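Local coordinates for protein 3,6-diketocamphane 1,6-monooxygenase (Pseudomonas putida, PDB 4UWM) that catalyses the FMNH2- and oxygen-dependent Baeyer-Villiger conversion of a diketocamphane to its lactone in the breakdown of (-)-camphor, working as a homodimer, at residues H82-K87 and K164-G169; L88-G93 and A186-W191. One frame throughout, in Å; residues are numbered along the deposited sequence. Where two conformers were deposited one is given.

Interaction 1: residues H82-K87 and K164-G169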
loop_
_atom_site.group_PDB
_atom_site.type_symbol
_atom_site.label_atom_id
_atom_site.label_comp_id
_atom_site.label_asym_id
_atom_site.label_seq_id
_atom_site.Cartn_x
_atom_site.Cartn_y
_atom_site.Cartn_z
ATOM N N HIS A 82 -3.452 -14.354 -3.488
ATOM C CA HIS A 82 -4.500 -13.433 -3.051
ATOM C C HIS A 82 -4.607 -12.122 -3.879
ATOM O O HIS A 82 -5.454 -11.275 -3.572
ATOM C CB HIS A 82 -4.284 -13.042 -1.555
ATOM C CG HIS A 82 -4.419 -14.173 -0.578
ATOM N ND1 HIS A 82 -4.149 -14.016 0.768
ATOM C CD2 HIS A 82 -4.761 -15.481 -0.744
ATOM C CE1 HIS A 82 -4.345 -15.170 1.394
ATOM N NE2 HIS A 82 -4.718 -16.072 0.501
ATOM N N GLN A 83 -3.747 -11.944 -4.892
ATOM C CA GLN A 83 -3.612 -10.687 -5.652
ATOM C C GLN A 83 -3.463 -10.980 -7.134
ATOM O O GLN A 83 -2.875 -12.016 -7.493
ATOM C CB GLN A 83 -2.316 -9.940 -5.249
ATOM C CG GLN A 83 -2.135 -9.675 -3.771
ATOM C CD GLN A 83 -1.221 -8.491 -3.487
ATOM O OE1 GLN A 83 -0.539 -8.441 -2.458
ATOM N NE2 GLN A 83 -1.224 -7.524 -4.387
ATOM N N HIS A 84 -3.911 -10.053 -7.982
ATOM C CA HIS A 84 -3.532 -10.106 -9.390
ATOM C C HIS A 84 -2.034 -9.869 -9.503
ATOM O O HIS A 84 -1.528 -8.872 -8.992
ATOM C CB HIS A 84 -4.288 -9.065 -10.230
ATOM C CG HIS A 84 -4.198 -9.357 -11.687
ATOM N ND1 HIS A 84 -3.062 -9.101 -12.421
ATOM C CD2 HIS A 84 -5.040 -10.028 -12.512
ATOM C CE1 HIS A 84 -3.231 -9.539 -13.658
ATOM N NE2 HIS A 84 -4.424 -10.104 -13.739
ATOM N N PRO A 85 -1.301 -10.775 -10.186
ATOM C CA PRO A 85 0.152 -10.673 -10.256
ATOM C C PRO A 85 0.692 -9.437 -10.957
ATOM O O PRO A 85 1.794 -9.021 -10.638
ATOM C CB PRO A 85 0.570 -11.937 -11.061
ATOM C CG PRO A 85 -0.581 -12.866 -10.917
ATOM C CD PRO A 85 -1.799 -12.023 -10.797
ATOM N N ALA A 86 -0.009 -8.896 -11.960
ATOM C CA ALA A 86 0.452 -7.643 -12.587
ATOM C C ALA A 86 0.339 -6.445 -11.620
ATOM O O ALA A 86 1.226 -5.614 -11.562
ATOM C CB ALA A 86 -0.319 -7.340 -13.881
ATOM N N LYS A 87 -0.771 -6.359 -10.917
ATOM C CA LYS A 87 -0.949 -5.311 -9.885
ATOM C C LYS A 87 0.150 -5.415 -8.812
ATOM O O LYS A 87 0.741 -4.411 -8.416
ATOM C CB LYS A 87 -2.339 -5.444 -9.260
ATOM C CG LYS A 87 -2.768 -4.308 -8.326
ATOM C CD LYS A 87 -3.033 -3.043 -9.157
ATOM C CE LYS A 87 -3.545 -1.895 -8.322
ATOM N NZ LYS A 87 -2.449 -1.473 -7.404
ATOM N N LYS A 164 -4.028 -20.583 -15.835
ATOM C CA LYS A 164 -5.074 -21.311 -15.130
ATOM C C LYS A 164 -5.769 -20.409 -14.110
ATOM O O LYS A 164 -6.979 -20.551 -13.834
ATOM C CB LYS A 164 -4.496 -22.549 -14.432
ATOM C CG LYS A 164 -5.547 -23.597 -14.097
ATOM C CD LYS A 164 -5.051 -24.625 -13.096
ATOM C CE LYS A 164 -6.204 -25.494 -12.630
ATOM N NZ LYS A 164 -5.741 -26.519 -11.658
ATOM N N TYR A 165 -5.009 -19.473 -13.552
ATOM C CA TYR A 165 -5.517 -18.656 -12.455
ATOM C C TYR A 165 -5.668 -17.178 -12.797
ATOM O O TYR A 165 -6.561 -16.501 -12.262
ATOM C CB TYR A 165 -4.623 -18.845 -11.222
ATOM C CG TYR A 165 -4.609 -20.278 -10.724
ATOM C CD1 TYR A 165 -5.741 -20.824 -10.121
ATOM C CD2 TYR A 165 -3.473 -21.081 -10.851
ATOM C CE1 TYR A 165 -5.748 -22.133 -9.671
ATOM C CE2 TYR A 165 -3.473 -22.405 -10.402
ATOM C CZ TYR A 165 -4.619 -22.910 -9.809
ATOM O OH TYR A 165 -4.683 -24.205 -9.334
ATOM N N TRP A 166 -4.796 -16.667 -13.659
ATOM C CA TRP A 166 -4.909 -15.268 -14.080
ATOM C C TRP A 166 -4.651 -15.057 -15.562
ATOM O O TRP A 166 -3.895 -15.800 -16.177
ATOM C CB TRP A 166 -3.893 -14.386 -13.344
ATOM C CG TRP A 166 -4.047 -14.371 -11.863
ATOM C CD1 TRP A 166 -4.927 -13.633 -11.131
ATOM C CD2 TRP A 166 -3.280 -15.135 -10.919
ATOM N NE1 TRP A 166 -4.753 -13.876 -9.794
ATOM C CE2 TRP A 166 -3.742 -14.785 -9.629
ATOM C CE3 TRP A 166 -2.234 -16.060 -11.039
ATOM C CZ2 TRP A 166 -3.212 -15.336 -8.459
ATOM C CZ3 TRP A 166 -1.691 -16.618 -9.850
ATOM C CH2 TRP A 166 -2.192 -16.245 -8.585
ATOM N N ASP A 167 -5.228 -13.987 -16.096
ATOM C CA ASP A 167 -4.744 -13.411 -17.352
ATOM C C ASP A 167 -3.896 -12.180 -17.034
ATOM O O ASP A 167 -4.275 -11.362 -16.197
ATOM C CB ASP A 167 -5.924 -13.008 -18.235
ATOM C CG ASP A 167 -6.761 -14.192 -18.645
ATOM O OD1 ASP A 167 -6.198 -15.283 -18.839
ATOM O OD2 ASP A 167 -7.985 -14.037 -18.738
ATOM N N ALA A 168 -2.760 -12.042 -17.702
ATOM C CA ALA A 168 -1.873 -10.915 -17.471
ATOM C C ALA A 168 -0.955 -10.725 -18.658
ATOM O O ALA A 168 -0.791 -11.624 -19.466
ATOM C CB ALA A 168 -1.044 -11.165 -16.213
ATOM N N GLY A 169 -0.351 -9.551 -18.780
ATOM C CA GLY A 169 0.633 -9.354 -19.822
ATOM C C GLY A 169 1.390 -8.055 -19.741
ATOM O O GLY A 169 1.277 -7.317 -18.763
#

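Interaction 2: residues L88-G93 and A186-W191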
loop_
_atom_site.group_PDB
_atom_site.type_symbol
_atom_site.label_atom_id
_atom_site.label_comp_id
_atom_site.label_asym_id
_atom_site.label_seq_id
_atom_site.Cartn_x
_atom_site.Cartn_y
_atom_site.Cartn_z
ATOM N N LEU A 88 0.377 -6.629 -8.321
ATOM C CA LEU A 88 1.404 -6.880 -7.303
ATOM C C LEU A 88 2.816 -6.581 -7.831
ATOM O O LEU A 88 3.615 -5.870 -7.198
ATOM C CB LEU A 88 1.260 -8.321 -6.752
ATOM C CG LEU A 88 2.276 -8.774 -5.688
ATOM C CD1 LEU A 88 2.349 -7.768 -4.521
ATOM C CD2 LEU A 88 1.932 -10.175 -5.195
ATOM N N ALA A 89 3.122 -7.063 -9.035
ATOM C CA ALA A 89 4.449 -6.795 -9.611
ATOM C C ALA A 89 4.739 -5.306 -9.728
ATOM O O ALA A 89 5.849 -4.864 -9.437
ATOM C CB ALA A 89 4.597 -7.473 -11.005
ATOM N N THR A 90 3.749 -4.531 -10.178
ATOM C CA THR A 90 3.901 -3.082 -10.357
ATOM C C THR A 90 4.181 -2.384 -9.003
ATOM O O THR A 90 5.060 -1.529 -8.919
ATOM C CB THR A 90 2.622 -2.471 -10.999
ATOM O OG1 THR A 90 2.343 -3.137 -12.241
ATOM C CG2 THR A 90 2.772 -0.954 -11.258
ATOM N N MET A 91 3.426 -2.765 -7.977
ATOM C CA MET A 91 3.587 -2.183 -6.625
ATOM C C MET A 91 4.977 -2.503 -6.078
ATOM O O MET A 91 5.660 -1.624 -5.551
ATOM C CB MET A 91 2.499 -2.685 -5.666
ATOM C CG MET A 91 2.606 -2.102 -4.231
ATOM S SD MET A 91 3.610 -3.118 -3.154
ATOM C CE MET A 91 2.541 -4.511 -2.844
ATOM N N ILE A 92 5.395 -3.755 -6.208
ATOM C CA ILE A 92 6.727 -4.183 -5.737
ATOM C C ILE A 92 7.844 -3.373 -6.411
ATOM O O ILE A 92 8.756 -2.882 -5.750
ATOM C CB ILE A 92 6.925 -5.692 -5.987
ATOM C CG1 ILE A 92 6.023 -6.507 -5.058
ATOM C CG2 ILE A 92 8.397 -6.093 -5.813
ATOM C CD1 ILE A 92 5.867 -7.969 -5.428
ATOM N N GLY A 93 7.779 -3.248 -7.738
ATOM C CA GLY A 93 8.786 -2.456 -8.455
ATOM C C GLY A 93 8.820 -0.990 -8.037
ATOM O O GLY A 93 9.891 -0.387 -7.873
ATOM N N ALA A 186 5.338 3.828 -18.794
ATOM C CA ALA A 186 5.984 3.961 -17.473
ATOM C C ALA A 186 6.971 2.831 -17.193
ATOM O O ALA A 186 6.821 1.701 -17.697
ATOM C CB ALA A 186 4.918 3.968 -16.385
ATOM N N ASP A 187 7.979 3.127 -16.377
ATOM C CA ASP A 187 8.902 2.101 -15.943
ATOM C C ASP A 187 8.756 1.899 -14.436
ATOM O O ASP A 187 9.295 2.681 -13.670
ATOM C CB ASP A 187 10.329 2.508 -16.312
ATOM C CG ASP A 187 11.365 1.472 -15.935
ATOM O OD1 ASP A 187 11.059 0.402 -15.370
ATOM O OD2 ASP A 187 12.532 1.745 -16.222
ATOM N N PHE A 188 8.025 0.850 -14.036
ATOM C CA PHE A 188 7.909 0.468 -12.614
ATOM C C PHE A 188 8.681 -0.812 -12.285
ATOM O O PHE A 188 8.238 -1.611 -11.461
ATOM C CB PHE A 188 6.432 0.372 -12.176
ATOM C CG PHE A 188 5.707 1.682 -12.234
ATOM C CD1 PHE A 188 6.139 2.772 -11.460
ATOM C CD2 PHE A 188 4.592 1.849 -13.072
ATOM C CE1 PHE A 188 5.471 3.987 -11.517
ATOM C CE2 PHE A 188 3.935 3.068 -13.137
ATOM C CZ PHE A 188 4.373 4.137 -12.351
ATOM N N SER A 189 9.807 -1.044 -12.984
ATOM C CA SER A 189 10.637 -2.218 -12.725
ATOM C C SER A 189 11.333 -1.963 -11.375
ATOM O O SER A 189 11.531 -0.814 -11.016
ATOM C CB SER A 189 11.689 -2.457 -13.847
ATOM O OG SER A 189 12.575 -1.362 -13.945
ATOM N N PRO A 190 11.710 -3.036 -10.647
ATOM C CA PRO A 190 12.362 -2.834 -9.351
ATOM C C PRO A 190 13.736 -2.168 -9.533
ATOM O O PRO A 190 14.240 -2.102 -10.660
ATOM C CB PRO A 190 12.487 -4.243 -8.785
ATOM C CG PRO A 190 11.599 -5.107 -9.607
ATOM C CD PRO A 190 11.553 -4.461 -10.962
ATOM N N TRP A 191 14.322 -1.680 -8.443
ATOM C CA TRP A 191 15.591 -0.916 -8.465
ATOM C C TRP A 191 16.665 -1.607 -9.324
ATOM O O TRP A 191 16.880 -2.803 -9.188
ATOM C CB TRP A 191 16.107 -0.756 -7.042
ATOM C CG TRP A 191 17.262 0.195 -6.876
ATOM C CD1 TRP A 191 18.553 -0.135 -6.526
ATOM C CD2 TRP A 191 17.238 1.617 -7.021
ATOM N NE1 TRP A 191 19.323 0.998 -6.450
ATOM C CE2 TRP A 191 18.550 2.088 -6.752
ATOM C CE3 TRP A 191 16.243 2.548 -7.361
ATOM C CZ2 TRP A 191 18.885 3.449 -6.792
ATOM C CZ3 TRP A 191 16.579 3.909 -7.413
ATOM C CH2 TRP A 191 17.895 4.342 -7.120
HETATM O O HOH W 1 6.840 -3.701 -12.477
#

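Interaction 1: residues H82-K87 and K164-G169
W166 lays its indole against P85 at the first turn of helix 85-98. CD of the proline sits 3.3 Å from the centroid of the five-membered ring and almost on its normal, a CH-pi contact over the face, while P85 CG reaches the benzo half, 3.6 Å from W166 CE3. The opposite face of the indole carries CB of its own neighbour Y165, which leaves the ring between two aliphatic groups. CG of W166 is anti to its carbonyl carbon (chi1 -61°), which sets the indole against the first turn of the helix. Its five-membered ring also turns an edge to the face of H84 in a T-shaped pair, centroids 5.2 Å apart and planes at 68°. H84 is the N-cap of the helix: its ND1 accepts from A86 N at 3.1 Å. On the far side of the same imidazole, NE2 donates to D167 O at 2.8 Å, nearly in the ring plane but with a bent N-H...O angle of 140°. Both ring nitrogens are thus engaged, which fixes the flip of the imidazole and ties the N-terminus of a TIM-barrel helix to the hairpin formed by strands 159-162 and 167-170. Without the indole, as with an alanine here, P85 CD and CG would probably lose their aromatic cover and the H84 face its edge partner. A168 CB comes to 3.7 Å from H84 CE1. Helix 139-155 packs behind, with I149 touching both P85 and A168, and D167 OD2 forms a salt bridge to K137 of the second subunit.

Interaction 2: residues L88-G93 and A186-W191
F188 meets helix 85-98 at T90, and D187 just before it shapes the loop for that approach. OD1 of D187 accepts from S189 N at 3.1 Å, closing an Asx turn, and from S189 OG at 2.7 Å through its syn lone pair; two donors therefore grip one carboxylate oxygen and hold the chain bent around F188. The F188 ring is met obliquely by the T90 methyl, CG2 lying 3.8 Å from F188 CD2. In T90, OG1 lies beside the backbone N (chi1 -56°), which leaves CG2 anti to that N and set against the phenylalanine, while OG1 bonds back to A86 O, one turn earlier in the helix. F188 O points at the helix backbone, where G93 CA approaches to 3.2 Å in a CA-H...O contact with an angle of 152° at the hydrogen. Any side chain at G93 would run into this carbonyl, so the absence of CB is what allows helix and loop to come so close. A water also donates to F188 O at 2.7 Å and, weakly, to A89 O. The segment belongs to the long loop that leads from the hairpin strand 167-170 back to strand 198-202 of the TIM barrel, and here that loop lies along an outer helix. The CB of S189 points away from the helix, yet the carbonyl of this residue, like that of D187, accepts from Q97 NE2 further along the same helix. P190 then covers G93: its CG lies 4.0 Å from G93 CA, with W154 of helix 139-155 also packing on the proline.

Both contacts use helix 85-98, which follows barrel strand 72-79: interaction 1 takes its N-terminal end and interaction 2 the middle, their centres 15 Å apart. Along the chain the segments alternate, 82-87 and 88-93 coming first and 164-169 and 186-191 later, so one helix receives two successive pieces of the chain that runs between helix 139-155 and strand 198-202. The contacts also touch directly, Q83 NE2 lying 3.5 Å from L88 CB in the conformer given. Helix 139-155 packs on both. Each adjoins the second subunit, which places this part of the TIM barrel at the homodimer interface, away from the FMN site.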